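Local coordinates for intestinal fatty acid binding protein (Rattus norvegicus, PDB 1ICM) that binds long-chain fatty acids such as myristate inside a beta-barrel cavity and probably helps carry them through the cytosol of intestinal cells, at residues D34-T39 with R126-E131. Numbering follows the deposited sequence.
Sequences DNLKLT and RIFKKE
The guanidinium of R126 presents its NH1/NH2 end to the carboxylate of D34, whose CG lies in the guanidinium plane at that edge. The two flat groups are not coplanar, however: their planes are turned 35° against each other. NH1 donates to OD2 of D34 at 3.1 Å, nearly straight (172°) and on the syn side; NH2 gives a 2.9 Å bond to OD1 of D34, arriving from above the carboxylate plane. From the opposite face of that plane the backbone N of L36 reaches OD1 of D34 at 3.3 Å, closing an Asx turn. OD1 thus holds two donors, and the salt bridge and the turn leading into strand 37-43 share one acceptor. A bend at chi3 (80°) swings the arginine head round to the aspartate, while its NE is hydrogen-bonded to OD1 of N11 on strand 4-12. Neighbouring positive charge and the backbone N-H would probably keep D34 ionised.

The F128 ring is met at its edge by L36, whose CD2 sits in the ring plane 3.9 Å from CZ of F128. That same methyl also lies 3.8 Å from NH1 of R126, so one branch of L36 touches both the arginine head and the phenyl edge. L38 crosses F128 at about a right angle, its CD1 slanting in to 3.8 Å from CE2 of F128. At the chain end, NZ of K37 and OE2 of E131 stay 4.3 Å apart, a loose pairing of opposite charges.

Strands 37-43 and 122-130 are not sheet neighbours: strand 4-12 runs between them, pairing with both in the barrel of this fatty-acid binding fold. The side chains of R126 and F128 reach across it, touching V8 and W6 respectively, and L38 lies near the bound myristate. Y117 and Q115 of strand 112-119 pack against R126 and F128, while the D34 end follows helix 25-31.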
ATOM      1  N   ASP A  34       8.602  -4.082   9.155  1.00 10.01           N
ATOM      2  CA  ASP A  34       7.303  -4.090   9.793  1.00  9.61           C
ATOM      3  C   ASP A  34       6.489  -5.405   9.802  1.00  4.63           C
ATOM      4  O   ASP A  34       5.411  -5.400  10.412  1.00  8.98           O
ATOM      5  CB  ASP A  34       6.471  -2.952   9.191  1.00 13.01           C
ATOM      6  CG  ASP A  34       6.100  -3.123   7.736  1.00 14.88           C
ATOM      7  OD1 ASP A  34       6.670  -4.127   7.120  1.00 12.20           O
ATOM      8  OD2 ASP A  34       5.313  -2.371   7.177  1.00 16.32           O
ATOM      9  N   ASN A  35       7.056  -6.441   9.170  1.00  6.83           N
ATOM     10  CA  ASN A  35       6.395  -7.768   9.093  1.00  9.97           C
ATOM     11  C   ASN A  35       4.990  -7.637   8.535  1.00 12.46           C
ATOM     12  O   ASN A  35       4.091  -8.329   8.978  1.00 15.54           O
ATOM     13  CB  ASN A  35       6.301  -8.546  10.437  1.00 14.59           C
ATOM     14  CG  ASN A  35       7.690  -8.925  10.906  1.00 38.39           C
ATOM     15  OD1 ASN A  35       8.387  -9.707  10.235  1.00 46.93           O
ATOM     16  ND2 ASN A  35       8.101  -8.343  12.036  1.00 44.97           N
ATOM     17  N   LEU A  36       4.793  -6.750   7.562  1.00  9.71           N
ATOM     18  CA  LEU A  36       3.431  -6.563   7.040  1.00 10.21           C
ATOM     19  C   LEU A  36       2.925  -7.817   6.296  1.00  7.96           C
ATOM     20  O   LEU A  36       3.631  -8.435   5.510  1.00  7.39           O
ATOM     21  CB  LEU A  36       3.530  -5.380   6.035  1.00 12.74           C
ATOM     22  CG  LEU A  36       2.236  -5.028   5.327  1.00  9.71           C
ATOM     23  CD1 LEU A  36       1.114  -4.608   6.280  1.00 11.10           C
ATOM     24  CD2 LEU A  36       2.570  -3.978   4.233  1.00 12.22           C
ATOM     25  N   LYS A  37       1.679  -8.094   6.572  1.00  9.96           N
ATOM     26  CA  LYS A  37       0.939  -9.205   6.006  1.00 11.36           C
ATOM     27  C   LYS A  37      -0.425  -8.659   5.590  1.00  9.34           C
ATOM     28  O   LYS A  37      -1.107  -7.882   6.297  1.00  9.54           O
ATOM     29  CB  LYS A  37       0.748 -10.179   7.159  1.00 13.81           C
ATOM     30  CG  LYS A  37      -0.159 -11.352   6.859  1.00 27.54           C
ATOM     31  CD  LYS A  37       0.113 -12.445   7.870  1.00 38.94           C
ATOM     32  CE  LYS A  37      -1.158 -13.043   8.448  1.00 51.61           C
ATOM     33  NZ  LYS A  37      -0.933 -14.281   9.219  1.00 56.04           N
ATOM     34  N   LEU A  38      -0.841  -9.072   4.381  1.00  7.86           N
ATOM     35  CA  LEU A  38      -2.139  -8.605   3.896  1.00 10.25           C
ATOM     36  C   LEU A  38      -3.003  -9.817   3.548  1.00 14.88           C
ATOM     37  O   LEU A  38      -2.533 -10.784   2.912  1.00 14.84           O
ATOM     38  CB  LEU A  38      -1.915  -7.877   2.537  1.00 12.20           C
ATOM     39  CG  LEU A  38      -1.024  -6.629   2.580  1.00 12.97           C
ATOM     40  CD1 LEU A  38      -0.821  -6.114   1.165  1.00 16.55           C
ATOM     41  CD2 LEU A  38      -1.751  -5.562   3.400  1.00 15.54           C
ATOM     42  N   THR A  39      -4.276  -9.737   3.946  1.00  8.32           N
ATOM     43  CA  THR A  39      -5.193 -10.818   3.622  1.00 12.98           C
ATOM     44  C   THR A  39      -6.231 -10.130   2.743  1.00 14.68           C
ATOM     45  O   THR A  39      -6.943  -9.245   3.220  1.00 13.03           O
ATOM     46  CB  THR A  39      -5.810 -11.493   4.871  1.00 15.97           C
ATOM     47  OG1 THR A  39      -4.782 -12.142   5.609  1.00 14.97           O
ATOM     48  CG2 THR A  39      -6.870 -12.504   4.464  1.00 17.93           C
ATOM     49  N   ARG A 126       7.466  -2.673  -2.668  1.00 10.40           N
ATOM     50  CA  ARG A 126       7.356  -3.679  -1.614  1.00  9.67           C
ATOM     51  C   ARG A 126       6.903  -4.950  -2.332  1.00  8.76           C
ATOM     52  O   ARG A 126       5.867  -4.915  -2.983  1.00  9.32           O
ATOM     53  CB  ARG A 126       6.392  -3.318  -0.500  1.00 12.39           C
ATOM     54  CG  ARG A 126       6.880  -2.022   0.158  1.00 13.63           C
ATOM     55  CD  ARG A 126       6.485  -1.910   1.630  1.00 15.30           C
ATOM     56  NE  ARG A 126       7.389  -2.701   2.465  1.00 14.36           N
ATOM     57  CZ  ARG A 126       7.082  -2.870   3.739  1.00 13.29           C
ATOM     58  NH1 ARG A 126       5.953  -2.285   4.189  1.00 12.26           N
ATOM     59  NH2 ARG A 126       7.900  -3.559   4.520  1.00 10.57           N
ATOM     60  N   ILE A 127       7.674  -6.025  -2.248  1.00  9.12           N
ATOM     61  CA  ILE A 127       7.275  -7.278  -2.913  1.00 11.61           C
ATOM     62  C   ILE A 127       6.853  -8.354  -1.900  1.00 13.22           C
ATOM     63  O   ILE A 127       7.588  -8.628  -0.943  1.00 11.75           O
ATOM     64  CB  ILE A 127       8.458  -7.670  -3.790  1.00 11.59           C
ATOM     65  CG1 ILE A 127       8.703  -6.550  -4.819  1.00 16.22           C
ATOM     66  CG2 ILE A 127       8.216  -9.048  -4.427  1.00 11.39           C
ATOM     67  CD1 ILE A 127      10.071  -6.586  -5.491  1.00 17.82           C
ATOM     68  N   PHE A 128       5.691  -8.999  -2.072  1.00 14.85           N
ATOM     69  CA  PHE A 128       5.180  -9.997  -1.144  1.00  9.59           C
ATOM     70  C   PHE A 128       5.153 -11.398  -1.726  1.00 16.30           C
ATOM     71  O   PHE A 128       5.016 -11.514  -2.953  1.00 18.79           O
ATOM     72  CB  PHE A 128       3.694  -9.677  -0.887  1.00  9.53           C
ATOM     73  CG  PHE A 128       3.473  -8.281  -0.323  1.00 13.61           C
ATOM     74  CD1 PHE A 128       3.661  -7.121  -1.090  1.00 15.26           C
ATOM     75  CD2 PHE A 128       3.081  -8.109   1.007  1.00 13.29           C
ATOM     76  CE1 PHE A 128       3.465  -5.840  -0.548  1.00 14.67           C
ATOM     77  CE2 PHE A 128       2.889  -6.844   1.575  1.00 13.76           C
ATOM     78  CZ  PHE A 128       3.082  -5.701   0.788  1.00 12.49           C
ATOM     79  N   LYS A 129       5.279 -12.427  -0.873  1.00 12.95           N
ATOM     80  CA  LYS A 129       5.213 -13.802  -1.334  1.00 10.83           C
ATOM     81  C   LYS A 129       3.905 -14.356  -0.849  1.00 10.59           C
ATOM     82  O   LYS A 129       3.426 -13.960   0.196  1.00 11.54           O
ATOM     83  CB  LYS A 129       6.338 -14.670  -0.817  1.00 13.91           C
ATOM     84  CG  LYS A 129       7.545 -14.624  -1.738  1.00 18.25           C
ATOM     85  CD  LYS A 129       8.684 -15.419  -1.124  1.00 26.60           C
ATOM     86  CE  LYS A 129      10.035 -15.020  -1.700  1.00 31.86           C
ATOM     87  NZ  LYS A 129      10.055 -15.097  -3.174  1.00 31.75           N
ATOM     88  N   LYS A 130       3.297 -15.243  -1.625  1.00 14.97           N
ATOM     89  CA  LYS A 130       2.036 -15.804  -1.167  1.00 15.24           C
ATOM     90  C   LYS A 130       2.343 -16.862  -0.110  1.00 20.92           C
ATOM     91  O   LYS A 130       3.312 -17.613  -0.212  1.00 22.55           O
ATOM     92  CB  LYS A 130       1.309 -16.454  -2.340  1.00 20.76           C
ATOM     93  CG  LYS A 130      -0.197 -16.236  -2.316  1.00 24.91           C
ATOM     94  CD  LYS A 130      -0.780 -16.893  -3.560  1.00 30.41           C
ATOM     95  CE  LYS A 130      -2.141 -16.401  -3.980  1.00 29.31           C
ATOM     96  NZ  LYS A 130      -2.338 -16.740  -5.399  1.00 28.00           N
ATOM     97  N   GLU A 131       1.525 -16.911   0.942  1.00 24.47           N
ATOM     98  CA  GLU A 131       1.615 -17.835   2.067  1.00 29.51           C
ATOM     99  C   GLU A 131       1.283 -19.265   1.653  1.00 42.49           C
ATOM    100  O   GLU A 131       1.021 -20.090   2.568  1.00 52.61           O
ATOM    101  CB  GLU A 131       0.570 -17.448   3.137  1.00 33.32           C
ATOM    102  CG  GLU A 131       0.782 -18.096   4.513  1.00 51.67           C
ATOM    103  CD  GLU A 131       1.539 -17.197   5.447  1.00 67.04           C
ATOM    104  OE1 GLU A 131       2.561 -16.638   4.843  1.00 67.61           O
ATOM    105  OE2 GLU A 131       1.216 -17.013   6.617  1.00 73.69           O
ATOM    106  OXT GLU A 131       1.266 -19.552   0.435  1.00 45.67           O
TER